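Local coordinates for succinate dehydrogenase subunit B (Mycolicibacterium smegmatis MC2 51, PDB 6LUM), which probably relays electrons from succinate oxidation through its three iron-sulfur clusters toward the membrane part of the succinate dehydrogenase complex, at residues J[20-32]-J[42-56]. Numbering follows the deposited sequence.
Sequences PEGAVMVTLKIAR and GWQSFRVPCLPSDRL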
loop_
_atom_site.group_PDB
_atom_site.type_symbol
_atom_site.label_atom_id
_atom_site.label_comp_id
_atom_site.label_asym_id
_atom_site.label_seq_id
_atom_site.Cartn_x
_atom_site.Cartn_y
_atom_site.Cartn_z
ATOM N N PRO J 20 48.937 -40.151 11.100
ATOM C CA PRO J 20 48.205 -39.883 12.340
ATOM C C PRO J 20 49.178 -39.769 13.507
ATOM O O PRO J 20 50.347 -40.117 13.402
ATOM C CB PRO J 20 47.303 -41.107 12.473
ATOM C CG PRO J 20 48.099 -42.199 11.839
ATOM C CD PRO J 20 48.840 -41.563 10.695
ATOM N N GLU J 21 48.675 -39.260 14.634
ATOM C CA GLU J 21 49.478 -39.181 15.850
ATOM C C GLU J 21 48.926 -40.084 16.943
ATOM O O GLU J 21 49.595 -41.038 17.351
ATOM C CB GLU J 21 49.533 -37.730 16.339
ATOM C CG GLU J 21 50.121 -36.763 15.331
ATOM C CD GLU J 21 49.086 -36.289 14.326
ATOM O OE1 GLU J 21 47.907 -36.667 14.477
ATOM O OE2 GLU J 21 49.447 -35.543 13.391
ATOM N N GLY J 22 47.717 -39.809 17.419
ATOM C CA GLY J 22 46.958 -40.745 18.221
ATOM C C GLY J 22 45.552 -40.809 17.675
ATOM O O GLY J 22 44.785 -39.853 17.803
ATOM N N ALA J 23 45.179 -41.946 17.107
ATOM C CA ALA J 23 43.985 -42.029 16.286
ATOM C C ALA J 23 43.006 -43.037 16.858
ATOM O O ALA J 23 43.396 -44.068 17.417
ATOM C CB ALA J 23 44.336 -42.412 14.846
ATOM N N VAL J 24 41.727 -42.725 16.715
ATOM C CA VAL J 24 40.673 -43.655 17.072
ATOM C C VAL J 24 39.985 -44.222 15.839
ATOM O O VAL J 24 39.248 -45.213 15.961
ATOM C CB VAL J 24 39.646 -42.999 18.014
ATOM C CG1 VAL J 24 38.841 -44.052 18.752
ATOM C CG2 VAL J 24 40.360 -42.102 19.000
ATOM N N MET J 25 40.209 -43.645 14.664
ATOM C CA MET J 25 39.727 -44.201 13.407
ATOM C C MET J 25 38.202 -44.272 13.391
ATOM O O MET J 25 37.604 -45.263 12.974
ATOM C CB MET J 25 40.354 -45.569 13.148
ATOM C CG MET J 25 41.872 -45.561 13.215
ATOM S SD MET J 25 42.662 -44.595 11.916
ATOM C CE MET J 25 41.938 -45.332 10.457
ATOM N N VAL J 26 37.575 -43.193 13.864
ATOM C CA VAL J 26 36.127 -43.065 13.824
ATOM C C VAL J 26 35.613 -43.259 12.400
ATOM O O VAL J 26 36.277 -42.922 11.416
ATOM C CB VAL J 26 35.732 -41.688 14.378
ATOM C CG1 VAL J 26 34.247 -41.459 14.287
ATOM C CG2 VAL J 26 36.187 -41.562 15.806
ATOM N N THR J 27 34.417 -43.825 12.293
ATOM C CA THR J 27 33.757 -44.045 11.015
ATOM C C THR J 27 32.646 -43.022 10.842
ATOM O O THR J 27 31.897 -42.754 11.784
ATOM C CB THR J 27 33.184 -45.459 10.937
ATOM O OG1 THR J 27 34.253 -46.404 10.831
ATOM C CG2 THR J 27 32.274 -45.605 9.743
ATOM N N LEU J 28 32.553 -42.441 9.652
ATOM C CA LEU J 28 31.470 -41.537 9.296
ATOM C C LEU J 28 30.563 -42.217 8.287
ATOM O O LEU J 28 31.022 -43.025 7.479
ATOM C CB LEU J 28 31.994 -40.230 8.704
ATOM C CG LEU J 28 33.144 -39.509 9.397
ATOM C CD1 LEU J 28 33.621 -38.391 8.514
ATOM C CD2 LEU J 28 32.719 -38.964 10.732
ATOM N N LYS J 29 29.281 -41.889 8.333
ATOM C CA LYS J 29 28.298 -42.419 7.397
ATOM C C LYS J 29 27.615 -41.244 6.723
ATOM O O LYS J 29 26.615 -40.733 7.225
ATOM C CB LYS J 29 27.283 -43.303 8.103
ATOM C CG LYS J 29 27.624 -44.771 8.096
ATOM C CD LYS J 29 26.520 -45.575 8.727
ATOM C CE LYS J 29 25.240 -45.434 7.942
ATOM N NZ LYS J 29 24.137 -46.213 8.566
ATOM N N ILE J 30 28.130 -40.822 5.605
ATOM C CA ILE J 30 27.560 -39.684 4.905
ATOM C C ILE J 30 26.381 -40.192 4.099
ATOM O O ILE J 30 26.335 -41.365 3.730
ATOM C CB ILE J 30 28.605 -39.009 4.004
ATOM C CG1 ILE J 30 29.900 -38.767 4.763
ATOM C CG2 ILE J 30 28.102 -37.671 3.546
ATOM C CD1 ILE J 30 29.763 -37.825 5.877
ATOM N N ALA J 31 25.415 -39.322 3.837
ATOM C CA ALA J 31 24.280 -39.667 2.989
ATOM C C ALA J 31 24.478 -38.982 1.649
ATOM O O ALA J 31 23.991 -37.877 1.415
ATOM C CB ALA J 31 22.973 -39.254 3.643
ATOM N N ARG J 32 25.197 -39.646 0.751
ATOM C CA ARG J 32 25.568 -39.040 -0.513
ATOM C C ARG J 32 24.381 -38.987 -1.459
ATOM O O ARG J 32 23.507 -39.857 -1.446
ATOM C CB ARG J 32 26.706 -39.818 -1.163
ATOM C CG ARG J 32 27.808 -40.215 -0.206
ATOM C CD ARG J 32 28.684 -39.033 0.148
ATOM N NE ARG J 32 29.134 -38.325 -1.040
ATOM C CZ ARG J 32 30.188 -38.676 -1.760
ATOM N NH1 ARG J 32 30.912 -39.727 -1.415
ATOM N NH2 ARG J 32 30.523 -37.975 -2.827
ATOM N N GLY J 42 22.478 -42.645 -1.601
ATOM C CA GLY J 42 22.690 -43.735 -0.670
ATOM C C GLY J 42 23.755 -43.387 0.341
ATOM O O GLY J 42 24.460 -42.394 0.226
ATOM N N TRP J 43 23.862 -44.238 1.350
ATOM C CA TRP J 43 24.849 -44.033 2.391
ATOM C C TRP J 43 26.225 -44.480 1.926
ATOM O O TRP J 43 26.363 -45.391 1.106
ATOM C CB TRP J 43 24.449 -44.789 3.650
ATOM C CG TRP J 43 23.196 -44.264 4.216
ATOM C CD1 TRP J 43 21.934 -44.574 3.828
ATOM C CD2 TRP J 43 23.070 -43.307 5.264
ATOM N NE1 TRP J 43 21.025 -43.875 4.576
ATOM C CE2 TRP J 43 21.702 -43.087 5.466
ATOM C CE3 TRP J 43 23.986 -42.615 6.053
ATOM C CZ2 TRP J 43 21.229 -42.209 6.422
ATOM C CZ3 TRP J 43 23.515 -41.746 6.991
ATOM C CH2 TRP J 43 22.153 -41.550 7.174
ATOM N N GLN J 44 27.250 -43.816 2.449
ATOM C CA GLN J 44 28.630 -44.179 2.166
ATOM C C GLN J 44 29.437 -44.027 3.438
ATOM O O GLN J 44 29.341 -43.004 4.116
ATOM C CB GLN J 44 29.223 -43.316 1.052
ATOM C CG GLN J 44 30.622 -43.728 0.656
ATOM C CD GLN J 44 30.816 -43.729 -0.832
ATOM O OE1 GLN J 44 29.868 -43.534 -1.589
ATOM N NE2 GLN J 44 32.045 -43.958 -1.269
ATOM N N SER J 45 30.229 -45.037 3.759
ATOM C CA SER J 45 30.954 -45.082 5.018
ATOM C C SER J 45 32.433 -44.846 4.778
ATOM O O SER J 45 33.043 -45.513 3.938
ATOM C CB SER J 45 30.742 -46.417 5.721
ATOM O OG SER J 45 31.527 -46.503 6.893
ATOM N N PHE J 46 32.999 -43.909 5.535
ATOM C CA PHE J 46 34.408 -43.556 5.483
ATOM C C PHE J 46 35.049 -43.814 6.836
ATOM O O PHE J 46 34.383 -43.773 7.867
ATOM C CB PHE J 46 34.600 -42.094 5.126
ATOM C CG PHE J 46 33.989 -41.703 3.824
ATOM C CD1 PHE J 46 32.746 -41.116 3.779
ATOM C CD2 PHE J 46 34.665 -41.904 2.643
ATOM C CE1 PHE J 46 32.190 -40.747 2.586
ATOM C CE2 PHE J 46 34.109 -41.534 1.451
ATOM C CZ PHE J 46 32.871 -40.955 1.424
ATOM N N ARG J 47 36.353 -44.051 6.835
ATOM C CA ARG J 47 37.100 -44.259 8.066
ATOM C C ARG J 47 38.202 -43.220 8.163
ATOM O O ARG J 47 39.126 -43.216 7.346
ATOM C CB ARG J 47 37.692 -45.664 8.127
ATOM C CG ARG J 47 38.649 -45.858 9.279
ATOM C CD ARG J 47 39.033 -47.309 9.417
ATOM N NE ARG J 47 37.850 -48.160 9.413
ATOM C CZ ARG J 47 37.163 -48.479 10.502
ATOM N NH1 ARG J 47 36.095 -49.257 10.412
ATOM N NH2 ARG J 47 37.552 -48.024 11.683
ATOM N N VAL J 48 38.111 -42.353 9.164
ATOM C CA VAL J 48 39.028 -41.228 9.306
ATOM C C VAL J 48 39.588 -41.214 10.720
ATOM O O VAL J 48 38.925 -41.689 11.648
ATOM C CB VAL J 48 38.320 -39.908 8.985
ATOM C CG1 VAL J 48 37.802 -39.929 7.582
ATOM C CG2 VAL J 48 37.186 -39.689 9.939
ATOM N N PRO J 49 40.788 -40.686 10.941
ATOM C CA PRO J 49 41.318 -40.618 12.302
ATOM C C PRO J 49 40.768 -39.420 13.051
ATOM O O PRO J 49 40.529 -38.360 12.473
ATOM C CB PRO J 49 42.826 -40.484 12.080
ATOM C CG PRO J 49 42.922 -39.776 10.810
ATOM C CD PRO J 49 41.785 -40.251 9.956
ATOM N N CYS J 50 40.570 -39.599 14.350
ATOM C CA CYS J 50 40.031 -38.568 15.217
ATOM C C CYS J 50 41.040 -38.244 16.306
ATOM O O CYS J 50 42.003 -38.978 16.523
ATOM C CB CYS J 50 38.702 -39.014 15.833
ATOM S SG CYS J 50 37.934 -37.844 16.962
ATOM N N LEU J 51 40.820 -37.131 16.987
ATOM C CA LEU J 51 41.653 -36.681 18.092
ATOM C C LEU J 51 40.767 -36.197 19.223
ATOM O O LEU J 51 39.543 -36.127 19.083
ATOM C CB LEU J 51 42.597 -35.548 17.656
ATOM C CG LEU J 51 43.972 -35.840 17.061
ATOM C CD1 LEU J 51 44.802 -36.594 18.072
ATOM C CD2 LEU J 51 43.891 -36.579 15.747
ATOM N N PRO J 52 41.352 -35.874 20.378
ATOM C CA PRO J 52 40.576 -35.133 21.379
ATOM C C PRO J 52 40.248 -33.721 20.937
ATOM O O PRO J 52 39.139 -33.237 21.189
ATOM C CB PRO J 52 41.492 -35.151 22.608
ATOM C CG PRO J 52 42.356 -36.335 22.408
ATOM C CD PRO J 52 42.611 -36.381 20.943
ATOM N N SER J 53 41.188 -33.038 20.295
ATOM C CA SER J 53 40.964 -31.679 19.809
ATOM C C SER J 53 40.592 -31.679 18.328
ATOM O O SER J 53 41.264 -31.081 17.494
ATOM C CB SER J 53 42.196 -30.820 20.069
ATOM O OG SER J 53 42.404 -30.645 21.458
ATOM N N ASP J 54 39.504 -32.364 18.003
ATOM C CA ASP J 54 38.953 -32.350 16.659
ATOM C C ASP J 54 37.500 -31.927 16.705
ATOM O O ASP J 54 36.935 -31.672 17.767
ATOM C CB ASP J 54 39.051 -33.709 15.966
ATOM C CG ASP J 54 40.423 -33.984 15.415
ATOM O OD1 ASP J 54 41.146 -33.017 15.102
ATOM O OD2 ASP J 54 40.770 -35.171 15.259
ATOM N N ARG J 55 36.906 -31.862 15.519
ATOM C CA ARG J 55 35.502 -31.546 15.350
ATOM C C ARG J 55 35.031 -32.186 14.058
ATOM O O ARG J 55 35.835 -32.562 13.197
ATOM C CB ARG J 55 35.271 -30.040 15.342
ATOM C CG ARG J 55 35.152 -29.461 16.718
ATOM C CD ARG J 55 35.791 -28.115 16.829
ATOM N NE ARG J 55 35.928 -27.717 18.223
ATOM C CZ ARG J 55 34.984 -27.088 18.913
ATOM N NH1 ARG J 55 35.187 -26.756 20.179
ATOM N NH2 ARG J 55 33.835 -26.788 18.335
ATOM N N LEU J 56 33.716 -32.322 13.927
ATOM C CA LEU J 56 33.203 -32.975 12.735
ATOM C C LEU J 56 33.601 -32.220 11.482
ATOM O O LEU J 56 33.695 -32.816 10.409
ATOM C CB LEU J 56 31.691 -33.119 12.805
ATOM C CG LEU J 56 31.114 -34.068 11.773
ATOM C CD1 LEU J 56 31.761 -35.398 11.911
ATOM C CD2 LEU J 56 29.657 -34.199 11.969
#
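Leu-28 and Phe-46 exchange a reciprocal pair of backbone hydrogen bonds near the open end of the antiparallel hairpin that opens the beta-grasp fold of 2Fe-2S ferredoxins, and they illustrate how such a hairpin joins a packed apolar group to a looser outer strand. Strand 27-32 lies between strand 42-47 and strand 114-118, so its edges are both used. On the packed face, CD2 of Leu-28 slides past CD1 of Leu-56 at 3.9 Å while its CD1 meets CG2 of Val-48; helix 56-67 covers this group through Val-63. Ile-30 extends the apolar surface, its CG1 meeting the edge of the Phe-46 ring at CE1, 3.7 Å away. Farther along, Arg-32 NH1 reaches the same ring's edge near CZ, although its salt bridge is to Asp-68.

On the other face the solvent side belongs to Trp-43, Ser-45 and Arg-47 of strand 42-47, whereas Thr-27 and Ala-31 stay buried. A chi1 of -71° carries Thr-27 OG1 beside its backbone N and over one face of the Arg-47 guanidinium, 3.4 Å from NH1 but poorly angled for a hydrogen bond, and leaves the CG2 methyl against Ser-45 OG. A glycine here removes both branches, and Ser-45 OG would probably lose its apolar neighbour while the guanidinium is likely to turn more freely. Trp-43 ends the row between two neighbours: Lys-29 NZ makes a cation-pi contact with one face of its six-membered ring, 4.7 Å from the centroid, and Ala-31 CB sits over the opposite face, 4.1 Å from that centroid and only 5° off the ring normal, a CH-pi contact.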